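Local coordinates for protein telomere length regulator taz1 (Schizosaccharomyces pombe, PDB 4ZMK) that binds double-stranded telomeric DNA and regulates telomere length, the piece here being the domain through which two copies of it pair, at residues S4-I18 with F53-S67. Sequence-based numbering, arbitrary orientation.
Sequences SERTLGLNSIDNTEI and FSHTLSKSLKSRAKS
R64 reaches out from helix 44-70 and gathers three backbone carbonyls of the segment 4-18 with one guanidinium group. Its chain runs fully extended from CG to NE, with CG anti to the backbone N (chi1 173°), which carries the group past I13 to the turn N15-I18. R64 NH1 donates to I13 O at 2.8 Å and, less straight, to N15 O at 3.2 Å; R64 NH2 donates to I18 O at 2.8 Å (N-H...O 166°). I13 O and I18 O lie at the edge of the guanidinium, close to its plane, while N15 O is met from above its carbonyl plane, its other face taking the I18 N of the turn. With an alanine in place of R64, the carbonyls of I13, N15 and I18 would probably lose their side-chain donor and the turns from S12 to I18 drift off the helix. One residue earlier, S63 OG, in the conformer modelled here, donates to D14 OD2 on the anti side of the carboxylate, 2.9 Å away.

Toward the start of the segment the contact is mostly apolar. L8 lays CD2 over the centre of the F53 ring, a CH-pi contact 4.0 Å from the centroid, and S4 OG comes in at the ring's edge. L10 CD1 meets L57 CD1, and I13 spreads its branches, CG2 onto S60 and CD1 to L61 CD2 (3.8 Å). T56 packs CG2 on E5 CG while its hydroxyl is hydrogen-bonded to the backbone O of D52.

A Schellman motif at G9 ends helix 3-7, and successive turns then take the chain along helix 44-70 toward helix 20-40. F53 also packs on I34 and L37 of that helix; R64 NH2 forms a salt bridge to E20 of the second subunit, and L57 and L61 pack on L31 and V27 of that second subunit, tying this N-terminal arm to the dimer interface.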
ATOM      1  N   SER A   4     -11.020   6.994  -6.726  1.00 18.41           N
ATOM      2  CA  SER A   4     -10.080   6.029  -6.171  1.00 16.72           C
ATOM      3  C   SER A   4     -10.638   5.298  -4.949  1.00 16.43           C
ATOM      4  O   SER A   4     -10.469   4.097  -4.838  1.00 21.51           O
ATOM      5  CB  SER A   4      -8.760   6.709  -5.815  1.00 15.69           C
ATOM      6  OG  SER A   4      -8.150   7.246  -6.969  1.00 19.51           O
ATOM      7  N   GLU A   5     -11.301   6.011  -4.043  1.00 17.10           N
ATOM      8  CA  GLU A   5     -11.903   5.383  -2.869  0.50 17.21           C
ATOM      9  C   GLU A   5     -12.879   4.277  -3.272  1.00 24.38           C
ATOM     10  O   GLU A   5     -12.865   3.182  -2.708  1.00 23.32           O
ATOM     11  CB  GLU A   5     -12.623   6.426  -2.010  0.50 18.37           C
ATOM     12  CG  GLU A   5     -11.702   7.445  -1.379  0.50 17.80           C
ATOM     13  CD  GLU A   5     -12.443   8.464  -0.540  0.50 33.31           C
ATOM     14  OE1 GLU A   5     -13.658   8.650  -0.761  0.50 20.89           O
ATOM     15  OE2 GLU A   5     -11.809   9.075   0.346  0.50 28.76           O
ATOM     16  N   ARG A   6     -13.720   4.566  -4.260  1.00 19.42           N
ATOM     17  CA  ARG A   6     -14.714   3.614  -4.713  1.00 20.59           C
ATOM     18  C   ARG A   6     -14.070   2.469  -5.483  1.00 19.77           C
ATOM     19  O   ARG A   6     -14.421   1.307  -5.283  1.00 20.50           O
ATOM     20  CB  ARG A   6     -15.756   4.315  -5.574  1.00 22.61           C
ATOM     21  CG  ARG A   6     -16.845   3.402  -6.095  1.00 25.43           C
ATOM     22  CD  ARG A   6     -17.984   3.240  -5.102  1.00 27.73           C
ATOM     23  NE  ARG A   6     -19.077   2.473  -5.695  1.00 32.81           N
ATOM     24  CZ  ARG A   6     -19.466   1.269  -5.280  1.00 36.68           C
ATOM     25  NH1 ARG A   6     -18.862   0.691  -4.251  1.00 40.14           N
ATOM     26  NH2 ARG A   6     -20.468   0.645  -5.888  1.00 33.76           N
ATOM     27  N   THR A   7     -13.125   2.794  -6.356  1.00 19.05           N
ATOM     28  CA  THR A   7     -12.517   1.800  -7.226  1.00 18.65           C
ATOM     29  C   THR A   7     -11.688   0.814  -6.404  1.00 27.08           C
ATOM     30  O   THR A   7     -11.663  -0.384  -6.703  1.00 27.06           O
ATOM     31  CB  THR A   7     -11.637   2.473  -8.312  1.00 18.46           C
ATOM     32  OG1 THR A   7     -12.456   3.290  -9.149  1.00 20.14           O
ATOM     33  CG2 THR A   7     -10.943   1.453  -9.179  1.00 18.25           C
ATOM     34  N   LEU A   8     -11.042   1.314  -5.349  1.00 17.92           N
ATOM     35  CA  LEU A   8     -10.155   0.495  -4.516  1.00 16.95           C
ATOM     36  C   LEU A   8     -10.885  -0.158  -3.342  1.00 20.48           C
ATOM     37  O   LEU A   8     -10.292  -0.912  -2.568  1.00 25.19           O
ATOM     38  CB  LEU A   8      -8.986   1.336  -3.988  1.00 13.73           C
ATOM     39  CG  LEU A   8      -8.053   1.910  -5.044  1.00 13.41           C
ATOM     40  CD1 LEU A   8      -6.901   2.655  -4.400  1.00 12.48           C
ATOM     41  CD2 LEU A   8      -7.547   0.788  -5.953  1.00 13.38           C
ATOM     42  N   GLY A   9     -12.164   0.152  -3.203  1.00 19.12           N
ATOM     43  CA  GLY A   9     -12.993  -0.484  -2.194  1.00 17.37           C
ATOM     44  C   GLY A   9     -12.609  -0.117  -0.775  1.00 20.10           C
ATOM     45  O   GLY A   9     -12.627  -0.966   0.114  1.00 22.53           O
ATOM     46  N   LEU A  10     -12.300   1.159  -0.561  1.00 16.49           N
ATOM     47  CA  LEU A  10     -11.697   1.595   0.686  1.00 20.80           C
ATOM     48  C   LEU A  10     -12.609   2.366   1.629  1.00 17.25           C
ATOM     49  O   LEU A  10     -12.146   2.859   2.653  1.00 26.64           O
ATOM     50  CB  LEU A  10     -10.474   2.458   0.373  1.00 18.96           C
ATOM     51  CG  LEU A  10      -9.299   1.759  -0.321  1.00 19.44           C
ATOM     52  CD1 LEU A  10      -8.169   2.767  -0.572  1.00 16.51           C
ATOM     53  CD2 LEU A  10      -8.798   0.563   0.485  1.00 16.35           C
ATOM     54  N   ASN A  11     -13.897   2.464   1.326  1.00 24.28           N
ATOM     55  CA  ASN A  11     -14.722   3.385   2.103  1.00 33.53           C
ATOM     56  C   ASN A  11     -15.011   2.922   3.529  1.00 30.19           C
ATOM     57  O   ASN A  11     -15.608   3.660   4.298  1.00 34.56           O
ATOM     58  CB  ASN A  11     -16.037   3.697   1.378  1.00 40.97           C
ATOM     59  CG  ASN A  11     -16.965   2.517   1.295  1.00 60.13           C
ATOM     60  OD1 ASN A  11     -16.815   1.526   2.007  1.00 71.89           O
ATOM     61  ND2 ASN A  11     -17.947   2.616   0.412  1.00 66.65           N
ATOM     62  N   SER A  12     -14.580   1.718   3.886  1.00 26.43           N
ATOM     63  CA  SER A  12     -14.743   1.255   5.267  1.00 28.51           C
ATOM     64  C   SER A  12     -13.425   0.885   5.930  1.00 26.47           C
ATOM     65  O   SER A  12     -13.429   0.384   7.045  1.00 21.73           O
ATOM     66  CB  SER A  12     -15.678   0.037   5.340  1.00 30.99           C
ATOM     67  OG  SER A  12     -17.006   0.367   4.979  1.00 36.12           O
ATOM     68  N   ILE A  13     -12.300   1.125   5.265  1.00 24.41           N
ATOM     69  CA  ILE A  13     -11.046   0.561   5.751  1.00 23.50           C
ATOM     70  C   ILE A  13     -10.602   1.167   7.085  1.00 21.24           C
ATOM     71  O   ILE A  13      -9.771   0.597   7.779  1.00 25.90           O
ATOM     72  CB  ILE A  13      -9.920   0.707   4.707  1.00 21.60           C
ATOM     73  CG1 ILE A  13      -8.808  -0.307   4.994  1.00 23.29           C
ATOM     74  CG2 ILE A  13      -9.398   2.125   4.664  1.00 21.52           C
ATOM     75  CD1 ILE A  13      -7.818  -0.457   3.882  1.00 26.16           C
ATOM     76  N   ASP A  14     -11.178   2.297   7.473  1.00 20.57           N
ATOM     77  CA  ASP A  14     -10.786   2.906   8.739  1.00 29.06           C
ATOM     78  C   ASP A  14     -11.810   2.616   9.826  1.00 29.56           C
ATOM     79  O   ASP A  14     -11.783   3.224  10.896  1.00 36.21           O
ATOM     80  CB  ASP A  14     -10.578   4.414   8.584  1.00 43.47           C
ATOM     81  CG  ASP A  14     -11.806   5.121   8.084  1.00 54.40           C
ATOM     82  OD1 ASP A  14     -12.665   4.460   7.460  1.00 53.89           O
ATOM     83  OD2 ASP A  14     -11.904   6.347   8.306  1.00 61.68           O
ATOM     84  N   ASN A  15     -12.710   1.681   9.538  1.00 29.86           N
ATOM     85  CA  ASN A  15     -13.632   1.143  10.533  1.00 27.97           C
ATOM     86  C   ASN A  15     -12.888   0.118  11.370  1.00 26.80           C
ATOM     87  O   ASN A  15     -12.369  -0.854  10.834  1.00 25.80           O
ATOM     88  CB  ASN A  15     -14.857   0.515   9.851  1.00 28.28           C
ATOM     89  CG  ASN A  15     -15.900  -0.021  10.837  1.00 38.01           C
ATOM     90  OD1 ASN A  15     -15.607  -0.307  12.000  1.00 40.50           O
ATOM     91  ND2 ASN A  15     -17.126  -0.180  10.353  1.00 43.13           N
ATOM     92  N   THR A  16     -12.835   0.332  12.680  1.00 25.42           N
ATOM     93  CA  THR A  16     -12.052  -0.539  13.548  1.00 25.67           C
ATOM     94  C   THR A  16     -12.671  -1.924  13.743  1.00 33.08           C
ATOM     95  O   THR A  16     -12.017  -2.824  14.274  1.00 36.41           O
ATOM     96  CB  THR A  16     -11.851   0.088  14.932  1.00 34.80           C
ATOM     97  OG1 THR A  16     -13.121   0.204  15.582  1.00 40.56           O
ATOM     98  CG2 THR A  16     -11.197   1.468  14.818  1.00 30.22           C
ATOM     99  N   GLU A  17     -13.923  -2.100  13.328  1.00 27.82           N
ATOM    100  CA  GLU A  17     -14.565  -3.407  13.435  0.50 36.95           C
ATOM    101  C   GLU A  17     -13.961  -4.372  12.417  1.00 38.68           C
ATOM    102  O   GLU A  17     -14.084  -5.587  12.557  1.00 42.27           O
ATOM    103  CB  GLU A  17     -16.084  -3.298  13.244  0.50 36.19           C
ATOM    104  CG  GLU A  17     -16.863  -4.503  13.777  0.50 35.74           C
ATOM    105  CD  GLU A  17     -18.372  -4.293  13.778  0.50 42.79           C
ATOM    106  OE1 GLU A  17     -18.838  -3.256  13.260  0.50 45.54           O
ATOM    107  OE2 GLU A  17     -19.097  -5.167  14.303  0.50 44.18           O
ATOM    108  N   ILE A  18     -13.306  -3.814  11.400  1.00 37.15           N
ATOM    109  CA  ILE A  18     -12.602  -4.593  10.393  1.00 23.58           C
ATOM    110  C   ILE A  18     -11.300  -5.104  10.978  1.00 27.11           C
ATOM    111  O   ILE A  18     -10.503  -4.316  11.478  1.00 26.70           O
ATOM    112  CB  ILE A  18     -12.315  -3.753   9.151  1.00 23.30           C
ATOM    113  CG1 ILE A  18     -13.618  -3.430   8.437  1.00 27.17           C
ATOM    114  CG2 ILE A  18     -11.391  -4.483   8.209  1.00 21.35           C
ATOM    115  CD1 ILE A  18     -13.417  -2.683   7.164  1.00 29.61           C
ATOM    116  N   PHE A  53      -4.355   6.490  -6.797  1.00 14.82           N
ATOM    117  CA  PHE A  53      -4.596   5.262  -6.041  1.00 12.54           C
ATOM    118  C   PHE A  53      -3.686   5.174  -4.804  1.00 11.62           C
ATOM    119  O   PHE A  53      -4.148   4.924  -3.694  1.00 15.10           O
ATOM    120  CB  PHE A  53      -4.376   4.017  -6.920  1.00 12.54           C
ATOM    121  CG  PHE A  53      -5.496   3.733  -7.889  1.00 13.58           C
ATOM    122  CD1 PHE A  53      -5.390   2.695  -8.799  1.00 13.97           C
ATOM    123  CD2 PHE A  53      -6.648   4.497  -7.891  1.00 16.06           C
ATOM    124  CE1 PHE A  53      -6.412   2.428  -9.696  1.00 16.93           C
ATOM    125  CE2 PHE A  53      -7.678   4.231  -8.786  1.00 19.64           C
ATOM    126  CZ  PHE A  53      -7.559   3.200  -9.692  1.00 16.03           C
ATOM    127  N   SER A  54      -2.388   5.375  -5.012  1.00 12.83           N
ATOM    128  CA  SER A  54      -1.393   5.253  -3.952  0.50 14.07           C
ATOM    129  C   SER A  54      -1.654   6.230  -2.813  1.00 12.22           C
ATOM    130  O   SER A  54      -1.643   5.867  -1.647  1.00 13.53           O
ATOM    131  CB  SER A  54       0.007   5.476  -4.527  0.50 14.15           C
ATOM    132  OG  SER A  54       1.004   5.296  -3.539  0.50 17.66           O
ATOM    133  N   HIS A  55      -1.879   7.482  -3.187  1.00 11.80           N
ATOM    134  CA  HIS A  55      -2.157   8.566  -2.261  1.00 13.43           C
ATOM    135  C   HIS A  55      -3.446   8.365  -1.479  1.00 12.26           C
ATOM    136  O   HIS A  55      -3.514   8.637  -0.286  1.00 20.35           O
ATOM    137  CB  HIS A  55      -2.230   9.880  -3.032  1.00 18.06           C
ATOM    138  CG  HIS A  55      -2.321  11.085  -2.157  1.00 27.81           C
ATOM    139  ND1 HIS A  55      -3.470  11.843  -2.054  1.00 28.67           N
ATOM    140  CD2 HIS A  55      -1.414  11.664  -1.341  1.00 29.34           C
ATOM    141  CE1 HIS A  55      -3.263  12.836  -1.214  1.00 29.68           C
ATOM    142  NE2 HIS A  55      -2.018  12.754  -0.766  1.00 31.79           N
ATOM    143  N   THR A  56      -4.478   7.914  -2.171  1.00 12.81           N
ATOM    144  CA  THR A  56      -5.767   7.659  -1.553  1.00 12.94           C
ATOM    145  C   THR A  56      -5.646   6.533  -0.527  1.00 13.23           C
ATOM    146  O   THR A  56      -6.188   6.618   0.564  1.00 15.16           O
ATOM    147  CB  THR A  56      -6.810   7.306  -2.632  1.00 14.31           C
ATOM    148  OG1 THR A  56      -6.950   8.419  -3.522  1.00 15.37           O
ATOM    149  CG2 THR A  56      -8.171   6.935  -2.028  1.00 14.24           C
ATOM    150  N   LEU A  57      -4.922   5.483  -0.891  1.00 12.23           N
ATOM    151  CA  LEU A  57      -4.703   4.354  -0.010  1.00 13.48           C
ATOM    152  C   LEU A  57      -3.906   4.777   1.233  1.00 14.77           C
ATOM    153  O   LEU A  57      -4.262   4.432   2.359  1.00 15.82           O
ATOM    154  CB  LEU A  57      -3.988   3.243  -0.766  1.00 10.50           C
ATOM    155  CG  LEU A  57      -3.665   1.949  -0.030  1.00 10.89           C
ATOM    156  CD1 LEU A  57      -4.917   1.272   0.404  1.00 10.75           C
ATOM    157  CD2 LEU A  57      -2.885   1.031  -0.943  1.00 10.97           C
ATOM    158  N   SER A  58      -2.843   5.543   1.023  1.00 10.86           N
ATOM    159  CA  SER A  58      -2.007   6.021   2.123  1.00 11.77           C
ATOM    160  C   SER A  58      -2.847   6.848   3.109  1.00 14.05           C
ATOM    161  O   SER A  58      -2.793   6.661   4.315  1.00 19.60           O
ATOM    162  CB  SER A  58      -0.852   6.846   1.577  1.00 11.08           C
ATOM    163  OG  SER A  58       0.073   7.177   2.585  1.00 21.42           O
ATOM    164  N   LYS A  59      -3.652   7.741   2.565  1.00 13.58           N
ATOM    165  CA  LYS A  59      -4.481   8.630   3.353  1.00 15.43           C
ATOM    166  C   LYS A  59      -5.500   7.818   4.158  1.00 21.30           C
ATOM    167  O   LYS A  59      -5.829   8.167   5.298  1.00 21.21           O
ATOM    168  CB  LYS A  59      -5.154   9.642   2.420  1.00 20.33           C
ATOM    169  CG  LYS A  59      -6.068  10.629   3.064  1.00 38.39           C
ATOM    170  CD  LYS A  59      -6.789  11.473   2.015  1.00 56.30           C
ATOM    171  CE  LYS A  59      -8.040  12.117   2.622  1.00 70.52           C
ATOM    172  NZ  LYS A  59      -8.973  12.678   1.606  1.00 75.35           N
ATOM    173  N   SER A  60      -5.963   6.705   3.585  1.00 13.40           N
ATOM    174  CA  SER A  60      -6.959   5.889   4.265  0.50 13.97           C
ATOM    175  C   SER A  60      -6.325   5.050   5.371  1.00 13.82           C
ATOM    176  O   SER A  60      -6.964   4.775   6.385  1.00 17.61           O
ATOM    177  CB  SER A  60      -7.703   4.992   3.273  0.50 13.75           C
ATOM    178  OG  SER A  60      -6.986   3.804   3.004  0.50 12.81           O
ATOM    179  N   LEU A  61      -5.067   4.669   5.194  1.00 12.91           N
ATOM    180  CA  LEU A  61      -4.368   3.894   6.219  1.00 12.99           C
ATOM    181  C   LEU A  61      -3.968   4.785   7.407  1.00 13.88           C
ATOM    182  O   LEU A  61      -3.937   4.345   8.556  1.00 17.10           O
ATOM    183  CB  LEU A  61      -3.157   3.187   5.607  1.00 12.05           C
ATOM    184  CG  LEU A  61      -3.551   2.111   4.581  1.00 13.42           C
ATOM    185  CD1 LEU A  61      -2.374   1.271   4.184  1.00 10.95           C
ATOM    186  CD2 LEU A  61      -4.650   1.227   5.160  1.00 18.04           C
ATOM    187  N   LYS A  62      -3.679   6.047   7.128  1.00 14.00           N
ATOM    188  CA  LYS A  62      -3.430   7.018   8.184  0.50 15.14           C
ATOM    189  C   LYS A  62      -4.707   7.220   8.995  1.00 18.83           C
ATOM    190  O   LYS A  62      -4.670   7.312  10.219  1.00 17.64           O
ATOM    191  CB  LYS A  62      -2.943   8.347   7.599  0.50 15.20           C
ATOM    192  CG  LYS A  62      -1.593   8.260   6.894  0.50 14.29           C
ATOM    193  CD  LYS A  62      -1.226   9.581   6.221  0.50 17.71           C
ATOM    194  CE  LYS A  62       0.063   9.454   5.419  0.50 19.09           C
ATOM    195  NZ  LYS A  62       0.444  10.699   4.696  0.50 23.06           N
ATOM    196  N   SER A  63      -5.840   7.275   8.300  1.00 16.49           N
ATOM    197  CA  SER A  63      -7.131   7.411   8.956  0.50 17.94           C
ATOM    198  C   SER A  63      -7.429   6.173   9.798  1.00 19.45           C
ATOM    199  O   SER A  63      -7.906   6.276  10.924  1.00 20.68           O
ATOM    200  CB  SER A  63      -8.235   7.634   7.925  0.50 18.03           C
ATOM    201  OG  SER A  63      -9.486   7.860   8.550  0.50 24.14           O
ATOM    202  N   ARG A  64      -7.143   5.001   9.247  1.00 17.18           N
ATOM    203  CA  ARG A  64      -7.350   3.768   9.993  1.00 17.69           C
ATOM    204  C   ARG A  64      -6.462   3.728  11.235  1.00 18.38           C
ATOM    205  O   ARG A  64      -6.926   3.417  12.320  1.00 21.40           O
ATOM    206  CB  ARG A  64      -7.089   2.548   9.109  1.00 18.52           C
ATOM    207  CG  ARG A  64      -7.136   1.240   9.874  1.00 17.09           C
ATOM    208  CD  ARG A  64      -6.989   0.026   8.983  1.00 16.19           C
ATOM    209  NE  ARG A  64      -7.050  -1.178   9.792  1.00 17.12           N
ATOM    210  CZ  ARG A  64      -8.183  -1.742  10.192  1.00 26.28           C
ATOM    211  NH1 ARG A  64      -9.354  -1.221   9.834  1.00 18.88           N
ATOM    212  NH2 ARG A  64      -8.145  -2.827  10.949  1.00 19.43           N
ATOM    213  N   ALA A  65      -5.183   4.055  11.070  1.00 18.37           N
ATOM    214  CA  ALA A  65      -4.243   4.129  12.196  1.00 18.42           C
ATOM    215  C   ALA A  65      -4.739   5.050  13.301  1.00 20.26           C
ATOM    216  O   ALA A  65      -4.614   4.739  14.486  1.00 26.98           O
ATOM    217  CB  ALA A  65      -2.877   4.588  11.721  1.00 17.51           C
ATOM    218  N   LYS A  66      -5.293   6.192  12.914  1.00 20.46           N
ATOM    219  CA  LYS A  66      -5.895   7.102  13.877  1.00 22.45           C
ATOM    220  C   LYS A  66      -7.059   6.437  14.635  1.00 31.39           C
ATOM    221  O   LYS A  66      -7.073   6.420  15.859  1.00 25.71           O
ATOM    222  CB  LYS A  66      -6.381   8.370  13.186  1.00 22.54           C
ATOM    223  CG  LYS A  66      -7.027   9.338  14.150  1.00 24.85           C
ATOM    224  CD  LYS A  66      -7.564  10.577  13.476  1.00 25.26           C
ATOM    225  CE  LYS A  66      -7.943  11.591  14.547  1.00 27.83           C
ATOM    226  NZ  LYS A  66      -8.204  12.932  13.996  1.00 30.79           N
ATOM    227  N   SER A  67      -8.019   5.878  13.899  1.00 29.56           N
ATOM    228  CA  SER A  67      -9.157   5.197  14.504  1.00 29.03           C
ATOM    229  C   SER A  67      -8.732   4.084  15.435  1.00 25.52           C
ATOM    230  O   SER A  67      -9.348   3.881  16.477  1.00 33.48           O
ATOM    231  CB  SER A  67     -10.080   4.633  13.430  1.00 28.37           C
ATOM    232  OG  SER A  67     -10.781   5.673  12.780  1.00 39.02           O
TER
HETATM  233  O   HOH W   1      -8.034  10.367  -6.112  1.00 49.26           O
HETATM  234  O   HOH W   2      -9.094   8.166   1.552  1.00 44.05           O